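Local atomic coordinates of PA0821 (Pseudomonas aeruginosa, PDB entry 7DRG), a protein that probably acts as the immunity protein (antitoxin) that neutralises a putative VRR-NUC domain effector of the type VI secretion system. Residues B[29-34]-B[118-123]; B[160-165]-B[230-235]; B[173-178]-B[262-267]; B[258-263]-B[355-360]. One frame throughout, in Å; residues are numbered along the deposited sequence.

How the contacts relate
From the N terminus, contact 1 ties the loop ahead of strand 34-46 to the loop between strands 109-114 and 126-131, closing 83 residues; it stands apart, its centre about 28 Å from that of contact 2 and on the opposite side of the chain's centre from contacts 3 and 4. Contact 2 joins helix 161-173 to the start of strand 233-237, closing 64 residues. Contact 3 crosses it and closes 83 residues, from the end of that helix to the turn after strand 259-264. Contact 4 begins where contact 3 ends, sharing Tyr262 and Arg263, and closes 91 residues by bringing the C-terminal loop onto strand 259-264; Leu160 and Gln164 of contact 2 pack on that loop.

Contact 1 (B[29-34]-B[118-123]); sequences GPEDYI and KSRDAG
Ile34 is held at both its backbone polar atoms by nearly straight bonds across the two loops: its N gives a hydrogen to Asp121 OD1 (2.9 Å, 173° at the hydrogen), and Ile34 O accepts from Ala122 N (2.9 Å). Asp121 OD1 carries a second donor, Lys118 NZ, in a salt bridge of 2.9 Å, and so accepts one donor from each segment. The two reach the oxygen from opposite faces of the carboxylate plane, while OD2 accepts from Lys118 N within the type I turn 118-121. Bent at its third and fourth torsions, the Lys118 chain brings NZ also to Asp32 O at 3.1 Å, on a lone pair in the carbonyl plane. Asp32 centres an inverse gamma turn just before the chain enters strand 34-46.

Alongside, the extended Arg120 lies across the Tyr33 ring, its CG anti to the backbone N (chi1 -167°). The guanidinium stacks flat on one face, centres 4.0 Å apart and planes only 13° apart. Arg120 NH2 forms a salt bridge with Glu31 OE1 (3.1 Å), but the hydrogen bond within it is weak and bent. NH1 donates to a water at 2.7 Å; NE is taken by Ser190, and Tyr33 OH by Asp194 and Asn193. With both Asp121 oxygens bonded and a cation beside them, this buried carboxylate is probably stabilised as the anion.

Contact 2 (B[160-165]-B[230-235]); sequences LDFLQL and VSWLTL
Leu233 meets Phe162 through CD1 and Leu163 through both methyls. Leu163 CD1 lies 3.9 Å from Leu233 CD1 and equally near CD2, touching both branches of the fork, and the two side chains cross at about a right angle. Leu233 CD1 also arrives at the edge of the Phe162 ring, near its plane, 4.1 Å from CE1.

Phe162 CG stands anti to the backbone N (chi1 175°), which carries the ring from helix 161-173 toward the strand. The helix packs here against the start of strand 233-237, where Trp232 and Leu233 both face Ala180 in a classic beta bulge; the two consecutive side chains are thereby presented to the helix together.

Among the aromatic contacts, Phe162 CD1 comes to the edge of the Trp232 indole, 4.3 Å from CZ3. Leu163 CB approaches Trp232 CH2 obliquely at the same separation. One indole face is covered by Leu233 CD2, and Trp232 NE1 donates to Gly273 O.

Contact 3 (B[173-178]-B[262-267]); sequences LEPEQG and YRYGDG
Glu174 leaves the end of helix 161-173 with positive phi (41°), and its CA comes within 6.5 Å of that of Asp266, in the turn that follows strand 259-264. From there the Glu174 side chain runs obliquely across the Asp266 carboxylate. Their oxygens are unusually near: Glu174 OE2 lies 2.9 Å from Asp266 OD1, two acceptors with like charge and carboxylate planes 40° apart. This is too close for two charged carboxylates, so the detail of the approach is doubtful; if real, it could raise the proton affinity of either group.

The contact joins two turns: one links helix 161-173 to strand 177-180, and the other is the hairpin between the antiparallel strands 259-264 and 267-272. Strand 233-237 lies between 177-180 and 267-272, and its Leu235 packs against both Pro175 and Tyr264.

A water bridges the turns, giving a hydrogen to Pro175 O at 2.6 Å and another to Asp266 OD1 at 3.0 Å. It is also hydrogen-bonded to Tyr264 OH, lying in the plane of the ring at its edge. Tyr264 CG sits between the backbone N and the carbonyl carbon (chi1 68°), which folds the ring back over its own hairpin, so that Gly267 O lies above one face. Pro175 CD approaches the same ring obliquely, 4.2 Å from Tyr264 CE2.

Contact 4 (B[258-263]-B[355-360]); sequences HFAFYR and TNTLPE
Tyr262 reaches from strand 259-264, the strand that forms an antiparallel hairpin with 267-272, into the irregular C-terminal loop, and loses more surface here than any other residue. Its CG lies anti to the carbonyl carbon (chi1 -57°), which sends the ring toward Leu358. The hydroxyl accepts from Leu358 N at 3.0 Å, with 160° at the hydrogen. The same oxygen is also hydrogen-bonded to Gln271 OE1 on the partner strand, so the phenol links loop and hairpin. Leu358 also grips the ring: its CB meets Tyr262 CE1 obliquely at 3.6 Å, while Leu358 O lies at the ring edge, in plane. Beyond the ring, the Leu358 side chain packs onto Leu163 and Ile167 of helix 161-173.

Glu360 has the next largest share. Its CG comes to the edge of the Tyr262 ring, 4.0 Å from CD1, and its carboxylate plane stands 73° from the ring. Glu360 OE2 pairs with Arg171 of the same helix. Thr357 sets its CB 3.3 Å from Tyr262 OH, with OG1 turned instead to Asp353 O.

A water extends the contact along the backbone, accepting from Arg263 N and donating to Glu360 O at 2.7 Å.

Contact 1 (B[29-34]-B[118-123])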
loop_
_atom_site.group_PDB
_atom_site.type_symbol
_atom_site.label_atom_id
_atom_site.label_comp_id
_atom_site.label_asym_id
_atom_site.label_seq_id
_atom_site.Cartn_x
_atom_site.Cartn_y
_atom_site.Cartn_z
ATOM N N GLY B 29 -2.234 -3.528 -15.805
ATOM C CA GLY B 29 -1.608 -2.232 -15.729
ATOM C C GLY B 29 -2.491 -1.076 -16.141
ATOM O O GLY B 29 -3.641 -1.244 -16.569
ATOM N N PRO B 30 -1.930 0.127 -16.056
ATOM C CA PRO B 30 -2.734 1.341 -16.226
ATOM C C PRO B 30 -3.356 1.433 -17.606
ATOM O O PRO B 30 -2.787 0.992 -18.608
ATOM C CB PRO B 30 -1.724 2.471 -15.991
ATOM C CG PRO B 30 -0.359 1.826 -16.111
ATOM C CD PRO B 30 -0.551 0.427 -15.634
ATOM N N GLU B 31 -4.551 2.015 -17.644
ATOM C CA GLU B 31 -5.280 2.263 -18.878
ATOM C C GLU B 31 -5.524 3.759 -19.022
ATOM O O GLU B 31 -5.274 4.546 -18.106
ATOM C CB GLU B 31 -6.596 1.479 -18.909
ATOM C CG GLU B 31 -6.382 -0.008 -19.118
ATOM C CD GLU B 31 -7.612 -0.836 -18.811
ATOM O OE1 GLU B 31 -8.721 -0.266 -18.756
ATOM O OE2 GLU B 31 -7.466 -2.063 -18.620
ATOM N N ASP B 32 -6.036 4.140 -20.191
ATOM C CA ASP B 32 -6.068 5.541 -20.613
ATOM C C ASP B 32 -7.310 6.268 -20.082
ATOM O O ASP B 32 -8.098 6.838 -20.832
ATOM C CB ASP B 32 -5.996 5.617 -22.135
ATOM C CG ASP B 32 -5.631 6.999 -22.637
ATOM O OD1 ASP B 32 -5.124 7.807 -21.831
ATOM O OD2 ASP B 32 -5.859 7.276 -23.834
ATOM N N TYR B 33 -7.474 6.249 -18.759
ATOM C CA TYR B 33 -8.534 7.015 -18.111
ATOM C C TYR B 33 -8.111 7.268 -16.673
ATOM O O TYR B 33 -7.178 6.644 -16.166
ATOM C CB TYR B 33 -9.894 6.297 -18.175
ATOM C CG TYR B 33 -10.032 5.090 -17.263
ATOM C CD1 TYR B 33 -9.552 3.844 -17.651
ATOM C CD2 TYR B 33 -10.649 5.192 -16.018
ATOM C CE1 TYR B 33 -9.680 2.736 -16.828
ATOM C CE2 TYR B 33 -10.777 4.086 -15.182
ATOM C CZ TYR B 33 -10.283 2.857 -15.594
ATOM O OH TYR B 33 -10.392 1.743 -14.785
ATOM N N ILE B 34 -8.799 8.198 -16.016
ATOM C CA ILE B 34 -8.527 8.518 -14.619
ATOM C C ILE B 34 -9.390 7.600 -13.758
ATOM O O ILE B 34 -10.617 7.716 -13.751
ATOM C CB ILE B 34 -8.806 9.992 -14.309
ATOM C CG1 ILE B 34 -7.968 10.897 -15.218
ATOM C CG2 ILE B 34 -8.539 10.275 -12.834
ATOM C CD1 ILE B 34 -8.313 12.374 -15.089
ATOM N N LYS B 118 -13.487 12.708 -19.706
ATOM C CA LYS B 118 -14.202 11.609 -20.331
ATOM C C LYS B 118 -15.252 11.080 -19.362
ATOM O O LYS B 118 -15.096 11.184 -18.146
ATOM C CB LYS B 118 -13.226 10.503 -20.732
ATOM C CG LYS B 118 -12.089 11.009 -21.613
ATOM C CD LYS B 118 -11.385 9.887 -22.361
ATOM C CE LYS B 118 -10.169 9.386 -21.608
ATOM N NZ LYS B 118 -10.539 8.671 -20.363
ATOM N N SER B 119 -16.345 10.537 -19.908
ATOM C CA SER B 119 -17.397 10.017 -19.038
ATOM C C SER B 119 -16.881 8.897 -18.138
ATOM O O SER B 119 -17.441 8.672 -17.057
ATOM C CB SER B 119 -18.590 9.533 -19.875
ATOM O OG SER B 119 -18.213 8.456 -20.724
ATOM N N ARG B 120 -15.813 8.214 -18.556
ATOM C CA ARG B 120 -15.187 7.146 -17.795
ATOM C C ARG B 120 -14.280 7.669 -16.686
ATOM O O ARG B 120 -13.941 6.913 -15.769
ATOM C CB ARG B 120 -14.388 6.263 -18.761
ATOM C CG ARG B 120 -13.909 4.937 -18.215
ATOM C CD ARG B 120 -13.097 4.233 -19.280
ATOM N NE ARG B 120 -12.686 2.895 -18.875
ATOM C CZ ARG B 120 -11.845 2.145 -19.574
ATOM N NH1 ARG B 120 -11.328 2.616 -20.701
ATOM N NH2 ARG B 120 -11.516 0.935 -19.144
ATOM N N ASP B 121 -13.878 8.936 -16.751
ATOM C CA ASP B 121 -12.936 9.490 -15.787
ATOM C C ASP B 121 -13.603 9.769 -14.447
ATOM O O ASP B 121 -14.696 10.342 -14.386
ATOM C CB ASP B 121 -12.338 10.802 -16.294
ATOM C CG ASP B 121 -11.352 10.620 -17.426
ATOM O OD1 ASP B 121 -10.804 9.506 -17.581
ATOM O OD2 ASP B 121 -11.114 11.615 -18.148
ATOM N N ALA B 122 -12.912 9.404 -13.370
ATOM C CA ALA B 122 -13.226 9.972 -12.064
ATOM C C ALA B 122 -13.023 11.478 -12.098
ATOM O O ALA B 122 -12.119 11.983 -12.767
ATOM C CB ALA B 122 -12.344 9.348 -10.981
ATOM N N GLY B 123 -13.891 12.202 -11.391
ATOM C CA GLY B 123 -13.782 13.641 -11.306
ATOM C C GLY B 123 -13.911 14.095 -9.865
ATOM O O GLY B 123 -14.494 13.410 -9.024
HETATM O O HOH W 1 -10.774 4.949 -22.003
#

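Contact 2 (B[160-165]-B[230-235])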
loop_
_atom_site.group_PDB
_atom_site.type_symbol
_atom_site.label_atom_id
_atom_site.label_comp_id
_atom_site.label_asym_id
_atom_site.label_seq_id
_atom_site.Cartn_x
_atom_site.Cartn_y
_atom_site.Cartn_z
ATOM N N LEU B 160 -14.575 27.554 3.667
ATOM C CA LEU B 160 -15.875 27.451 4.316
ATOM C C LEU B 160 -16.976 26.955 3.388
ATOM O O LEU B 160 -18.086 26.695 3.863
ATOM C CB LEU B 160 -16.287 28.806 4.912
ATOM C CG LEU B 160 -15.299 29.372 5.931
ATOM C CD1 LEU B 160 -15.867 30.639 6.536
ATOM C CD2 LEU B 160 -14.986 28.353 7.020
ATOM N N ASP B 161 -16.703 26.793 2.092
ATOM C CA ASP B 161 -17.788 26.524 1.146
ATOM C C ASP B 161 -18.338 25.106 1.291
ATOM O O ASP B 161 -19.555 24.917 1.413
ATOM C CB ASP B 161 -17.318 26.763 -0.288
ATOM C CG ASP B 161 -17.270 28.232 -0.656
ATOM O OD1 ASP B 161 -17.419 29.089 0.248
ATOM O OD2 ASP B 161 -17.098 28.529 -1.857
ATOM N N PHE B 162 -17.467 24.093 1.239
ATOM C CA PHE B 162 -17.943 22.722 1.399
ATOM C C PHE B 162 -18.594 22.535 2.762
ATOM O O PHE B 162 -19.660 21.917 2.878
ATOM C CB PHE B 162 -16.789 21.734 1.207
ATOM C CG PHE B 162 -17.163 20.309 1.482
ATOM C CD1 PHE B 162 -17.157 19.813 2.776
ATOM C CD2 PHE B 162 -17.538 19.461 0.449
ATOM C CE1 PHE B 162 -17.520 18.517 3.045
ATOM C CE2 PHE B 162 -17.892 18.148 0.711
ATOM C CZ PHE B 162 -17.890 17.677 2.005
ATOM N N LEU B 163 -17.959 23.062 3.812
ATOM C CA LEU B 163 -18.523 22.954 5.148
ATOM C C LEU B 163 -19.934 23.539 5.202
ATOM O O LEU B 163 -20.845 22.921 5.763
ATOM C CB LEU B 163 -17.588 23.663 6.131
ATOM C CG LEU B 163 -18.050 23.837 7.570
ATOM C CD1 LEU B 163 -18.323 22.492 8.200
ATOM C CD2 LEU B 163 -16.977 24.608 8.344
ATOM N N GLN B 164 -20.136 24.715 4.598
ATOM C CA GLN B 164 -21.466 25.314 4.559
ATOM C C GLN B 164 -22.463 24.415 3.833
ATOM O O GLN B 164 -23.613 24.276 4.266
ATOM C CB GLN B 164 -21.400 26.686 3.886
ATOM C CG GLN B 164 -22.700 27.464 3.971
ATOM C CD GLN B 164 -22.978 27.967 5.376
ATOM O OE1 GLN B 164 -22.235 28.800 5.908
ATOM N NE2 GLN B 164 -24.036 27.453 5.993
ATOM N N LEU B 165 -22.043 23.796 2.729
ATOM C CA LEU B 165 -22.929 22.874 2.020
ATOM C C LEU B 165 -23.315 21.700 2.908
ATOM O O LEU B 165 -24.486 21.310 2.965
ATOM C CB LEU B 165 -22.266 22.362 0.736
ATOM C CG LEU B 165 -21.965 23.345 -0.389
ATOM C CD1 LEU B 165 -21.272 22.604 -1.531
ATOM C CD2 LEU B 165 -23.237 24.036 -0.876
ATOM N N VAL B 230 -15.940 7.960 11.739
ATOM C CA VAL B 230 -15.766 9.394 11.904
ATOM C C VAL B 230 -14.860 9.893 10.783
ATOM O O VAL B 230 -14.127 9.125 10.154
ATOM C CB VAL B 230 -15.190 9.739 13.294
ATOM C CG1 VAL B 230 -15.953 9.004 14.386
ATOM C CG2 VAL B 230 -13.698 9.396 13.358
ATOM N N SER B 231 -14.921 11.190 10.514
ATOM C CA SER B 231 -13.970 11.821 9.606
ATOM C C SER B 231 -13.877 13.284 10.007
ATOM O O SER B 231 -14.161 13.633 11.156
ATOM C CB SER B 231 -14.382 11.620 8.137
ATOM O OG SER B 231 -13.283 11.922 7.288
ATOM N N TRP B 232 -13.464 14.143 9.071
ATOM C CA TRP B 232 -13.377 15.571 9.380
ATOM C C TRP B 232 -14.718 16.104 9.868
ATOM O O TRP B 232 -14.787 16.836 10.865
ATOM C CB TRP B 232 -12.899 16.354 8.153
ATOM C CG TRP B 232 -12.748 17.824 8.427
ATOM C CD1 TRP B 232 -12.099 18.400 9.487
ATOM C CD2 TRP B 232 -13.253 18.907 7.633
ATOM N NE1 TRP B 232 -12.176 19.769 9.402
ATOM C CE2 TRP B 232 -12.875 20.109 8.274
ATOM C CE3 TRP B 232 -13.977 18.977 6.441
ATOM C CZ2 TRP B 232 -13.195 21.365 7.756
ATOM C CZ3 TRP B 232 -14.303 20.224 5.931
ATOM C CH2 TRP B 232 -13.921 21.399 6.585
ATOM N N LEU B 233 -15.797 15.746 9.180
ATOM C CA LEU B 233 -17.142 16.028 9.651
ATOM C C LEU B 233 -17.824 14.699 9.942
ATOM O O LEU B 233 -17.666 13.738 9.183
ATOM C CB LEU B 233 -17.939 16.825 8.620
ATOM C CG LEU B 233 -17.251 18.052 8.018
ATOM C CD1 LEU B 233 -18.200 18.789 7.080
ATOM C CD2 LEU B 233 -16.754 18.993 9.120
ATOM N N THR B 234 -18.541 14.638 11.058
ATOM C CA THR B 234 -19.281 13.452 11.463
ATOM C C THR B 234 -20.687 13.877 11.843
ATOM O O THR B 234 -20.850 14.785 12.658
ATOM C CB THR B 234 -18.595 12.757 12.640
ATOM O OG1 THR B 234 -17.219 12.527 12.305
ATOM C CG2 THR B 234 -19.258 11.411 12.919
ATOM N N LEU B 235 -21.697 13.233 11.254
ATOM C CA LEU B 235 -23.094 13.586 11.493
ATOM C C LEU B 235 -23.772 12.487 12.303
ATOM O O LEU B 235 -23.747 11.317 11.911
ATOM C CB LEU B 235 -23.843 13.819 10.173
ATOM C CG LEU B 235 -25.295 14.309 10.309
ATOM C CD1 LEU B 235 -25.661 15.135 9.114
ATOM C CD2 LEU B 235 -26.271 13.142 10.421
#

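Contact 3 (B[173-178]-B[262-267])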
loop_
_atom_site.group_PDB
_atom_site.type_symbol
_atom_site.label_atom_id
_atom_site.label_comp_id
_atom_site.label_asym_id
_atom_site.label_seq_id
_atom_site.Cartn_x
_atom_site.Cartn_y
_atom_site.Cartn_z
ATOM N N LEU B 173 -32.197 17.645 4.986
ATOM C CA LEU B 173 -32.495 16.240 4.773
ATOM C C LEU B 173 -32.688 15.470 6.068
ATOM O O LEU B 173 -33.160 14.324 6.017
ATOM C CB LEU B 173 -31.374 15.582 3.952
ATOM C CG LEU B 173 -31.158 16.187 2.560
ATOM C CD1 LEU B 173 -29.954 15.550 1.878
ATOM C CD2 LEU B 173 -32.408 16.018 1.701
ATOM N N GLU B 174 -32.342 16.066 7.213
ATOM C CA GLU B 174 -32.379 15.432 8.529
ATOM C C GLU B 174 -31.858 13.989 8.458
ATOM O O GLU B 174 -32.602 13.041 8.719
ATOM C CB GLU B 174 -33.780 15.485 9.129
ATOM C CG GLU B 174 -34.303 16.924 9.220
ATOM C CD GLU B 174 -35.298 17.138 10.348
ATOM O OE1 GLU B 174 -36.314 16.412 10.390
ATOM O OE2 GLU B 174 -35.057 18.039 11.188
ATOM N N PRO B 175 -30.585 13.807 8.113
ATOM C CA PRO B 175 -30.064 12.463 7.839
ATOM C C PRO B 175 -29.964 11.618 9.096
ATOM O O PRO B 175 -29.953 12.117 10.225
ATOM C CB PRO B 175 -28.668 12.732 7.257
ATOM C CG PRO B 175 -28.654 14.205 6.915
ATOM C CD PRO B 175 -29.560 14.845 7.913
ATOM N N GLU B 176 -29.861 10.305 8.877
ATOM C CA GLU B 176 -29.646 9.385 9.986
ATOM C C GLU B 176 -28.198 9.420 10.460
ATOM O O GLU B 176 -27.928 9.311 11.662
ATOM C CB GLU B 176 -30.019 7.963 9.561
ATOM C CG GLU B 176 -31.364 7.860 8.849
ATOM C CD GLU B 176 -32.536 8.031 9.785
ATOM O OE1 GLU B 176 -32.595 7.286 10.786
ATOM O OE2 GLU B 176 -33.393 8.914 9.517
ATOM N N GLN B 177 -27.264 9.556 9.526
ATOM C CA GLN B 177 -25.841 9.487 9.813
ATOM C C GLN B 177 -25.099 9.997 8.592
ATOM O O GLN B 177 -25.668 10.120 7.504
ATOM C CB GLN B 177 -25.394 8.061 10.148
ATOM C CG GLN B 177 -25.706 7.067 9.038
ATOM C CD GLN B 177 -25.250 5.663 9.366
ATOM O OE1 GLN B 177 -24.065 5.427 9.610
ATOM N NE2 GLN B 177 -26.189 4.714 9.369
ATOM N N GLY B 178 -23.822 10.292 8.780
ATOM C CA GLY B 178 -23.053 10.835 7.678
ATOM C C GLY B 178 -21.655 11.202 8.117
ATOM O O GLY B 178 -21.311 11.142 9.303
ATOM N N TYR B 262 -22.092 21.738 15.271
ATOM C CA TYR B 262 -23.138 22.436 14.541
ATOM C C TYR B 262 -24.448 21.715 14.801
ATOM O O TYR B 262 -24.684 20.616 14.282
ATOM C CB TYR B 262 -22.818 22.505 13.048
ATOM C CG TYR B 262 -21.487 23.156 12.760
ATOM C CD1 TYR B 262 -21.346 24.541 12.783
ATOM C CD2 TYR B 262 -20.365 22.384 12.488
ATOM C CE1 TYR B 262 -20.128 25.134 12.532
ATOM C CE2 TYR B 262 -19.142 22.969 12.229
ATOM C CZ TYR B 262 -19.025 24.340 12.252
ATOM O OH TYR B 262 -17.803 24.921 11.997
ATOM N N ARG B 263 -25.299 22.341 15.603
ATOM C CA ARG B 263 -26.652 21.843 15.804
ATOM C C ARG B 263 -27.504 22.349 14.654
ATOM O O ARG B 263 -27.864 23.524 14.594
ATOM C CB ARG B 263 -27.200 22.285 17.158
ATOM C CG ARG B 263 -27.051 21.217 18.229
ATOM C CD ARG B 263 -27.618 21.634 19.586
ATOM N NE ARG B 263 -29.034 21.974 19.520
ATOM C CZ ARG B 263 -29.538 23.138 19.911
ATOM N NH1 ARG B 263 -28.740 24.075 20.412
ATOM N NH2 ARG B 263 -30.840 23.361 19.810
ATOM N N TYR B 264 -27.770 21.473 13.704
ATOM C CA TYR B 264 -28.890 21.650 12.809
ATOM C C TYR B 264 -30.098 21.067 13.549
ATOM O O TYR B 264 -30.007 20.721 14.731
ATOM C CB TYR B 264 -28.574 21.019 11.450
ATOM C CG TYR B 264 -28.491 19.524 11.507
ATOM C CD1 TYR B 264 -27.313 18.878 11.872
ATOM C CD2 TYR B 264 -29.605 18.753 11.222
ATOM C CE1 TYR B 264 -27.262 17.515 11.945
ATOM C CE2 TYR B 264 -29.567 17.399 11.293
ATOM C CZ TYR B 264 -28.391 16.775 11.648
ATOM O OH TYR B 264 -28.371 15.412 11.717
ATOM N N GLY B 265 -31.237 20.957 12.887
ATOM C CA GLY B 265 -32.472 20.564 13.541
ATOM C C GLY B 265 -32.471 19.392 14.507
ATOM O O GLY B 265 -32.575 19.588 15.721
ATOM N N ASP B 266 -32.374 18.169 13.991
ATOM C CA ASP B 266 -32.571 16.969 14.796
ATOM C C ASP B 266 -31.302 16.125 14.860
ATOM O O ASP B 266 -31.346 14.893 14.826
ATOM C CB ASP B 266 -33.729 16.135 14.260
ATOM C CG ASP B 266 -33.402 15.487 12.942
ATOM O OD1 ASP B 266 -32.922 16.212 12.047
ATOM O OD2 ASP B 266 -33.586 14.256 12.816
ATOM N N GLY B 267 -30.161 16.789 14.959
ATOM C CA GLY B 267 -28.900 16.091 15.094
ATOM C C GLY B 267 -27.787 17.104 15.203
ATOM O O GLY B 267 -28.029 18.307 15.335
HETATM O O HOH W 2 -30.661 14.377 11.381
#

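Contact 4 (B[258-263]-B[355-360])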
loop_
_atom_site.group_PDB
_atom_site.type_symbol
_atom_site.label_atom_id
_atom_site.label_comp_id
_atom_site.label_asym_id
_atom_site.label_seq_id
_atom_site.Cartn_x
_atom_site.Cartn_y
_atom_site.Cartn_z
ATOM N N HIS B 258 -10.351 22.601 19.196
ATOM C CA HIS B 258 -10.132 21.862 17.964
ATOM C C HIS B 258 -11.376 21.187 17.420
ATOM O O HIS B 258 -11.358 20.764 16.261
ATOM C CB HIS B 258 -9.042 20.801 18.160
ATOM C CG HIS B 258 -7.659 21.365 18.265
ATOM N ND1 HIS B 258 -7.206 22.015 19.392
ATOM C CD2 HIS B 258 -6.623 21.363 17.391
ATOM C CE1 HIS B 258 -5.955 22.396 19.207
ATOM N NE2 HIS B 258 -5.578 22.015 18.000
ATOM N N PHE B 259 -12.449 21.080 18.200
ATOM C CA PHE B 259 -13.692 20.461 17.760
ATOM C C PHE B 259 -14.804 21.493 17.800
ATOM O O PHE B 259 -14.940 22.234 18.782
ATOM C CB PHE B 259 -14.048 19.253 18.629
ATOM C CG PHE B 259 -13.055 18.130 18.530
ATOM C CD1 PHE B 259 -11.904 18.129 19.302
ATOM C CD2 PHE B 259 -13.264 17.076 17.651
ATOM C CE1 PHE B 259 -10.982 17.102 19.205
ATOM C CE2 PHE B 259 -12.347 16.045 17.548
ATOM C CZ PHE B 259 -11.203 16.055 18.323
ATOM N N ALA B 260 -15.581 21.551 16.723
ATOM C CA ALA B 260 -16.740 22.423 16.634
ATOM C C ALA B 260 -17.993 21.575 16.482
ATOM O O ALA B 260 -17.952 20.463 15.943
ATOM C CB ALA B 260 -16.626 23.399 15.456
ATOM N N PHE B 261 -19.109 22.110 16.964
ATOM C CA PHE B 261 -20.385 21.414 16.942
ATOM C C PHE B 261 -21.418 22.297 16.268
ATOM O O PHE B 261 -21.577 23.468 16.627
ATOM C CB PHE B 261 -20.831 21.035 18.357
ATOM C CG PHE B 261 -19.841 20.169 19.070
ATOM C CD1 PHE B 261 -18.747 20.729 19.704
ATOM C CD2 PHE B 261 -19.982 18.791 19.072
ATOM C CE1 PHE B 261 -17.817 19.928 20.341
ATOM C CE2 PHE B 261 -19.062 17.988 19.715
ATOM C CZ PHE B 261 -17.977 18.557 20.348
ATOM N N TYR B 262 -22.092 21.738 15.271
ATOM C CA TYR B 262 -23.138 22.436 14.541
ATOM C C TYR B 262 -24.448 21.715 14.801
ATOM O O TYR B 262 -24.684 20.616 14.282
ATOM C CB TYR B 262 -22.818 22.505 13.048
ATOM C CG TYR B 262 -21.487 23.156 12.760
ATOM C CD1 TYR B 262 -21.346 24.541 12.783
ATOM C CD2 TYR B 262 -20.365 22.384 12.488
ATOM C CE1 TYR B 262 -20.128 25.134 12.532
ATOM C CE2 TYR B 262 -19.142 22.969 12.229
ATOM C CZ TYR B 262 -19.025 24.340 12.252
ATOM O OH TYR B 262 -17.803 24.921 11.997
ATOM N N ARG B 263 -25.299 22.341 15.603
ATOM C CA ARG B 263 -26.652 21.843 15.804
ATOM C C ARG B 263 -27.504 22.349 14.654
ATOM O O ARG B 263 -27.864 23.524 14.594
ATOM C CB ARG B 263 -27.200 22.285 17.158
ATOM C CG ARG B 263 -27.051 21.217 18.229
ATOM C CD ARG B 263 -27.618 21.634 19.586
ATOM N NE ARG B 263 -29.034 21.974 19.520
ATOM C CZ ARG B 263 -29.538 23.138 19.911
ATOM N NH1 ARG B 263 -28.740 24.075 20.412
ATOM N NH2 ARG B 263 -30.840 23.361 19.810
ATOM N N THR B 355 -11.643 31.617 10.396
ATOM C CA THR B 355 -11.309 31.310 9.013
ATOM C C THR B 355 -11.612 29.871 8.624
ATOM O O THR B 355 -11.629 29.571 7.426
ATOM C CB THR B 355 -9.826 31.587 8.735
ATOM O OG1 THR B 355 -9.015 30.636 9.435
ATOM C CG2 THR B 355 -9.454 32.996 9.181
ATOM N N ASN B 356 -11.846 28.972 9.585
ATOM C CA ASN B 356 -12.009 27.560 9.246
ATOM C C ASN B 356 -13.232 26.913 9.896
ATOM O O ASN B 356 -13.411 25.694 9.775
ATOM C CB ASN B 356 -10.733 26.771 9.588
ATOM C CG ASN B 356 -10.296 26.944 11.029
ATOM O OD1 ASN B 356 -11.120 27.053 11.932
ATOM N ND2 ASN B 356 -8.987 26.977 11.248
ATOM N N THR B 357 -14.095 27.693 10.546
ATOM C CA THR B 357 -15.365 27.212 11.074
ATOM C C THR B 357 -16.469 28.146 10.605
ATOM O O THR B 357 -16.207 29.280 10.192
ATOM C CB THR B 357 -15.388 27.147 12.614
ATOM O OG1 THR B 357 -15.133 28.452 13.154
ATOM C CG2 THR B 357 -14.347 26.179 13.134
ATOM N N LEU B 358 -17.722 27.659 10.685
ATOM C CA LEU B 358 -18.857 28.540 10.425
ATOM C C LEU B 358 -19.195 29.336 11.684
ATOM O O LEU B 358 -19.075 28.820 12.798
ATOM C CB LEU B 358 -20.083 27.748 9.989
ATOM C CG LEU B 358 -19.916 26.803 8.800
ATOM C CD1 LEU B 358 -21.254 26.153 8.492
ATOM C CD2 LEU B 358 -19.392 27.542 7.584
ATOM N N PRO B 359 -19.627 30.589 11.533
ATOM C CA PRO B 359 -19.977 31.390 12.716
ATOM C C PRO B 359 -21.076 30.782 13.575
ATOM O O PRO B 359 -21.156 31.104 14.766
ATOM C CB PRO B 359 -20.414 32.738 12.119
ATOM C CG PRO B 359 -20.586 32.499 10.639
ATOM C CD PRO B 359 -19.653 31.380 10.295
ATOM N N GLU B 360 -21.912 29.904 13.030
ATOM C CA GLU B 360 -23.016 29.346 13.797
ATOM C C GLU B 360 -22.597 28.195 14.704
ATOM O O GLU B 360 -23.470 27.587 15.336
ATOM C CB GLU B 360 -24.127 28.888 12.857
ATOM C CG GLU B 360 -23.817 27.634 12.060
ATOM C CD GLU B 360 -24.833 27.400 10.959
ATOM O OE1 GLU B 360 -24.825 28.167 9.972
ATOM O OE2 GLU B 360 -25.645 26.458 11.085
HETATM O O HOH W 3 -24.944 25.399 15.691
HETATM O O HOH W 4 -25.777 24.952 12.985
#